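Side-chain contact in 1-acyl-sn-glycerol-3-phosphate acyltransferase (Thermotoga maritima, PDB 5KYM), which probably transfers an acyl chain to lysophosphatidic acid at the membrane, forming phosphatidic acid, as a 1-acyl-sn-glycerol-3-phosphate acyltransferase of the HX4D family: residues A[91-96]-A[150-155]. Residues are numbered along the deposited sequence; the frame is centred on the assembly and turned at random.
Sequences PLILGF and TFIVFP
I93 and I152 pair where helix 89-96 lies on the central mixed β-sheet of the acyltransferase α/β fold, facing strand 151-153, its outermost strand on that side. Both CB atoms point at the other segment, and the two branched side chains run past each other in opposite directions, lying alongside rather than meeting end on. The closest approach, 3.6 Å, joins CG2 of I93 to CD1 of I152. In I93 the CG2 methyl stands anti to the backbone N and serves as the main contact point. Its CG1 lies 4.0 Å from I152 CG2, whereas the folded second torsion (chi2 -63°) carries CD1 away from that methyl. I152 has a straight outer chain instead (chi2 172°), which extends CD1 over I93 and up to L94, whose CD2 it reaches at 4.4 Å. Were I152 an alanine, the loss of CG1, CG2 and CD1 would probably leave a gap beside I93 CG2 and take from L94 CD2 its neighbour on the strand. The contact is buried and wholly apolar, with no hydrogen bond between helix and strand. I93 also touches V80 of the adjacent strand 79-82, and the L94 side chain lies about 4 Å from a bound nonane. F154 and P155 begin the FPEG sequence motif of this family, and the F154 ring stacks on H84, the histidine of the HX4D motif. That ring borders the isoleucine pair only loosely: its CZ stays 4.5 Å from I93 CG1.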
# COMPACT_ATOMS: atom_id res chain seq x y z
N PRO A 91 -4.95 -0.02 0.98
CA PRO A 91 -5.67 -1.30 1.04
C PRO A 91 -5.35 -2.21 -0.16
O PRO A 91 -5.26 -3.44 -0.01
CB PRO A 91 -7.18 -0.90 1.06
CG PRO A 91 -7.22 0.58 0.87
CD PRO A 91 -5.84 1.14 1.23
N LEU A 92 -5.20 -1.60 -1.33
CA LEU A 92 -4.82 -2.32 -2.53
C LEU A 92 -3.49 -3.04 -2.34
O LEU A 92 -3.46 -4.25 -2.51
CB LEU A 92 -4.71 -1.37 -3.72
CG LEU A 92 -4.30 -1.94 -5.06
CD1 LEU A 92 -5.40 -2.81 -5.52
CD2 LEU A 92 -4.03 -0.87 -6.06
N ILE A 93 -2.40 -2.34 -2.00
CA ILE A 93 -1.09 -3.03 -1.83
C ILE A 93 -1.24 -4.13 -0.70
O ILE A 93 -0.69 -5.24 -0.84
CB ILE A 93 0.08 -2.10 -1.43
CG1 ILE A 93 0.24 -0.84 -2.28
CG2 ILE A 93 1.39 -2.85 -1.42
CD1 ILE A 93 0.55 -1.07 -3.71
N LEU A 94 -1.97 -3.81 0.39
CA LEU A 94 -2.11 -4.72 1.55
C LEU A 94 -2.77 -6.03 1.12
O LEU A 94 -2.30 -7.11 1.46
CB LEU A 94 -2.91 -4.07 2.67
CG LEU A 94 -2.22 -3.02 3.56
CD1 LEU A 94 -3.08 -2.33 4.60
CD2 LEU A 94 -1.06 -3.68 4.25
N GLY A 95 -3.83 -5.91 0.34
CA GLY A 95 -4.63 -7.05 -0.05
C GLY A 95 -4.10 -7.87 -1.20
O GLY A 95 -4.48 -9.02 -1.36
N PHE A 96 -3.21 -7.30 -1.99
CA PHE A 96 -2.80 -7.95 -3.23
C PHE A 96 -1.31 -8.02 -3.48
O PHE A 96 -0.90 -8.51 -4.51
CB PHE A 96 -3.45 -7.21 -4.40
CG PHE A 96 -4.95 -7.34 -4.43
CD1 PHE A 96 -5.54 -8.43 -5.03
CD2 PHE A 96 -5.74 -6.39 -3.90
CE1 PHE A 96 -6.88 -8.57 -5.08
CE2 PHE A 96 -7.11 -6.52 -3.95
CZ PHE A 96 -7.67 -7.60 -4.56
N THR A 150 8.72 -5.82 5.98
CA THR A 150 8.45 -5.35 4.62
C THR A 150 7.92 -3.92 4.68
O THR A 150 7.10 -3.62 5.51
CB THR A 150 7.44 -6.27 3.89
OG1 THR A 150 8.09 -7.45 3.44
CG2 THR A 150 6.88 -5.65 2.61
N PHE A 151 8.38 -3.06 3.80
CA PHE A 151 7.86 -1.71 3.71
C PHE A 151 7.15 -1.46 2.41
O PHE A 151 7.36 -2.19 1.43
CB PHE A 151 8.97 -0.66 3.88
CG PHE A 151 9.04 -0.12 5.25
CD1 PHE A 151 9.57 -0.94 6.29
CD2 PHE A 151 8.51 1.14 5.56
CE1 PHE A 151 9.56 -0.49 7.60
CE2 PHE A 151 8.54 1.59 6.88
CZ PHE A 151 9.05 0.77 7.89
N ILE A 152 6.31 -0.42 2.41
CA ILE A 152 5.55 0.03 1.25
C ILE A 152 5.75 1.48 1.21
O ILE A 152 5.43 2.17 2.16
CB ILE A 152 4.04 -0.28 1.38
CG1 ILE A 152 3.82 -1.78 1.61
CG2 ILE A 152 3.26 0.18 0.15
CD1 ILE A 152 2.40 -2.17 1.95
N VAL A 153 6.28 1.96 0.10
CA VAL A 153 6.87 3.30 0.02
C VAL A 153 6.35 4.00 -1.26
O VAL A 153 6.25 3.36 -2.30
CB VAL A 153 8.42 3.10 0.09
CG1 VAL A 153 9.21 4.18 -0.61
CG2 VAL A 153 8.85 2.95 1.54
N PHE A 154 5.94 5.28 -1.16
CA PHE A 154 5.41 6.03 -2.28
C PHE A 154 6.36 7.14 -2.62
O PHE A 154 6.17 8.26 -2.21
CB PHE A 154 4.01 6.57 -1.95
CG PHE A 154 2.98 5.50 -1.78
CD1 PHE A 154 2.58 4.74 -2.84
CD2 PHE A 154 2.35 5.34 -0.62
CE1 PHE A 154 1.62 3.74 -2.68
CE2 PHE A 154 1.36 4.36 -0.44
CZ PHE A 154 1.00 3.55 -1.46
N PRO A 155 7.44 6.85 -3.34
CA PRO A 155 8.49 7.82 -3.52
C PRO A 155 8.06 9.22 -4.04
O PRO A 155 8.82 10.17 -3.85
CB PRO A 155 9.41 7.18 -4.61
CG PRO A 155 8.98 5.83 -4.83
CD PRO A 155 7.58 5.74 -4.28